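Local coordinates for genome polyprotein (Chicken sicinivirus JSY, PDB 6QWT), which is the 3D polymerase portion of the viral polyprotein and probably copies the RNA genome as an RNA-dependent RNA polymerase, at residues H14-S19 against T154-D159. Residues are numbered along the deposited sequence; the frame is centred on the assembly and turned at random.
Sequences HVPRRS and TTFLKD
Ser-19 and Asp-159 make the single direct hydrogen bond across this contact: OG of Ser-19 donates to OD2 of Asp-159 at 2.7 Å, and OD2 accepts through its syn lone pair. CG of Asp-159 is anti to its backbone N (chi1 -173°), which extends the carboxylate across to the loop. OD1 of Asp-159 takes a water, 3.1 Å away, that also donates to the carbonyl O of Arg-18. Further along, a second water ties the strand end to the loop, donating to O of Pro-16 at 2.9 Å and to O of Leu-157 at 3.1 Å. The end nearer His-14 is mainly packing around Phe-156 and Leu-157, with a carbonyl and a guanidinium among the partners. The Phe-156 ring meets Val-15 and His-14 at its edge, with CE1 3.2 Å from the carbonyl O of His-14, while CD of Pro-16 comes in obliquely, 3.6 Å from CD1 of Phe-156. CD1 of Leu-157 lies 3.6 Å from NH2 of Arg-17, whose guanidinium has CG1 of Val-15 over one face, off toward its rim. The bend at chi2 (-65°) folds the arginine back to this position; its NH2 forms a salt bridge with Asp-51 of helix 50-54 and a hydrogen bond to O of Leu-39. Backbone N of Lys-20 adds to the grip on OD1 of Asp-159, and OG of Ser-19 is also bonded to N of Leu-21. Strand 152-157 sits between strands 277-282 and 174-177 of a mixed sheet; the loop runs alongside its end and the residues after it, 18° apart in direction, without direct backbone pairing. Side chains and bridging waters therefore fasten this N-terminal loop to the strand's end and the following turn, the aspartate carboxylate gathering a hydroxyl, a backbone N-H and a water, which likely favours its ionised form.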
loop_
_atom_site.group_PDB
_atom_site.type_symbol
_atom_site.label_atom_id
_atom_site.label_comp_id
_atom_site.label_asym_id
_atom_site.label_seq_id
_atom_site.Cartn_x
_atom_site.Cartn_y
_atom_site.Cartn_z
ATOM N N HIS A 14 -10.131 15.265 15.603
ATOM C CA HIS A 14 -10.585 14.233 16.525
ATOM C C HIS A 14 -10.258 12.847 15.983
ATOM O O HIS A 14 -10.477 12.563 14.802
ATOM C CB HIS A 14 -12.090 14.347 16.777
ATOM C CG HIS A 14 -12.651 13.214 17.579
ATOM N ND1 HIS A 14 -12.254 12.950 18.873
ATOM C CD2 HIS A 14 -13.573 12.271 17.268
ATOM C CE1 HIS A 14 -12.907 11.895 19.325
ATOM N NE2 HIS A 14 -13.716 11.465 18.372
ATOM N N VAL A 15 -9.738 11.988 16.856
ATOM C CA VAL A 15 -9.426 10.603 16.510
ATOM C C VAL A 15 -10.657 9.756 16.828
ATOM O O VAL A 15 -11.015 9.629 18.012
ATOM C CB VAL A 15 -8.195 10.096 17.271
ATOM C CG1 VAL A 15 -7.913 8.641 16.923
ATOM C CG2 VAL A 15 -6.982 10.970 16.969
ATOM N N PRO A 16 -11.327 9.177 15.831
ATOM C CA PRO A 16 -12.507 8.348 16.119
ATOM C C PRO A 16 -12.144 7.160 17.001
ATOM O O PRO A 16 -11.180 6.438 16.734
ATOM C CB PRO A 16 -12.977 7.903 14.728
ATOM C CG PRO A 16 -12.410 8.927 13.783
ATOM C CD PRO A 16 -11.091 9.328 14.383
ATOM N N ARG A 17 -12.922 6.971 18.069
ATOM C CA ARG A 17 -12.684 5.903 19.033
ATOM C C ARG A 17 -13.729 4.798 18.968
ATOM O O ARG A 17 -13.634 3.828 19.726
ATOM C CB ARG A 17 -12.627 6.475 20.456
ATOM C CG ARG A 17 -11.540 7.522 20.668
ATOM C CD ARG A 17 -10.150 6.918 20.520
ATOM N NE ARG A 17 -9.094 7.904 20.745
ATOM C CZ ARG A 17 -7.813 7.595 20.920
ATOM N NH1 ARG A 17 -6.914 8.549 21.119
ATOM N NH2 ARG A 17 -7.432 6.325 20.900
ATOM N N ARG A 18 -14.722 4.918 18.092
ATOM C CA ARG A 18 -15.726 3.885 17.890
ATOM C C ARG A 18 -15.600 3.325 16.479
ATOM O O ARG A 18 -15.426 4.077 15.514
ATOM C CB ARG A 18 -17.139 4.435 18.117
ATOM C CG ARG A 18 -18.234 3.389 18.004
ATOM C CD ARG A 18 -19.607 4.030 18.091
ATOM N NE ARG A 18 -19.669 5.027 19.156
ATOM C CZ ARG A 18 -20.020 4.757 20.409
ATOM N NH1 ARG A 18 -20.049 5.724 21.313
ATOM N NH2 ARG A 18 -20.342 3.519 20.760
ATOM N N SER A 19 -15.687 2.002 16.367
ATOM C CA SER A 19 -15.554 1.339 15.079
ATOM C C SER A 19 -16.845 1.445 14.280
ATOM O O SER A 19 -17.945 1.383 14.837
ATOM C CB SER A 19 -15.181 -0.132 15.272
ATOM O OG SER A 19 -15.145 -0.822 14.032
ATOM N N THR A 154 -2.638 13.885 8.741
ATOM C CA THR A 154 -3.567 13.524 9.806
ATOM C C THR A 154 -3.416 12.042 10.118
ATOM O O THR A 154 -3.507 11.202 9.218
ATOM C CB THR A 154 -5.014 13.827 9.413
ATOM O OG1 THR A 154 -5.332 13.149 8.191
ATOM C CG2 THR A 154 -5.213 15.318 9.225
ATOM N N THR A 155 -3.188 11.722 11.389
ATOM C CA THR A 155 -2.934 10.355 11.830
ATOM C C THR A 155 -4.134 9.824 12.604
ATOM O O THR A 155 -4.634 10.490 13.515
ATOM C CB THR A 155 -1.679 10.287 12.705
ATOM O OG1 THR A 155 -0.560 10.815 11.982
ATOM C CG2 THR A 155 -1.386 8.851 13.114
ATOM N N PHE A 156 -4.582 8.623 12.245
ATOM C CA PHE A 156 -5.684 7.958 12.921
ATOM C C PHE A 156 -5.330 6.500 13.171
ATOM O O PHE A 156 -4.403 5.948 12.572
ATOM C CB PHE A 156 -6.985 8.032 12.103
ATOM C CG PHE A 156 -7.464 9.432 11.840
ATOM C CD1 PHE A 156 -7.931 10.225 12.877
ATOM C CD2 PHE A 156 -7.456 9.954 10.555
ATOM C CE1 PHE A 156 -8.376 11.513 12.639
ATOM C CE2 PHE A 156 -7.900 11.241 10.311
ATOM C CZ PHE A 156 -8.360 12.021 11.354
ATOM N N LEU A 157 -6.079 5.880 14.077
ATOM C CA LEU A 157 -6.045 4.433 14.227
ATOM C C LEU A 157 -6.893 3.801 13.130
ATOM O O LEU A 157 -8.036 4.215 12.892
ATOM C CB LEU A 157 -6.559 4.034 15.609
ATOM C CG LEU A 157 -5.816 4.668 16.784
ATOM C CD1 LEU A 157 -6.492 4.336 18.107
ATOM C CD2 LEU A 157 -4.363 4.221 16.791
ATOM N N LYS A 158 -6.326 2.817 12.443
ATOM C CA LYS A 158 -6.991 2.244 11.278
ATOM C C LYS A 158 -8.110 1.316 11.727
ATOM O O LYS A 158 -7.861 0.281 12.354
ATOM C CB LYS A 158 -5.996 1.506 10.388
ATOM C CG LYS A 158 -6.610 1.074 9.060
ATOM C CD LYS A 158 -5.628 0.363 8.137
ATOM C CE LYS A 158 -5.885 0.782 6.691
ATOM N NZ LYS A 158 -4.606 1.121 6.012
ATOM N N ASP A 159 -9.341 1.680 11.386
ATOM C CA ASP A 159 -10.530 0.896 11.700
ATOM C C ASP A 159 -10.644 -0.239 10.688
ATOM O O ASP A 159 -10.999 -0.010 9.527
ATOM C CB ASP A 159 -11.749 1.808 11.666
ATOM C CG ASP A 159 -13.024 1.129 12.150
ATOM O OD1 ASP A 159 -14.083 1.787 12.064
ATOM O OD2 ASP A 159 -12.983 -0.040 12.607
HETATM O O HOH W 1 -9.200 6.442 14.675
HETATM O O HOH W 2 -13.971 4.726 12.876
#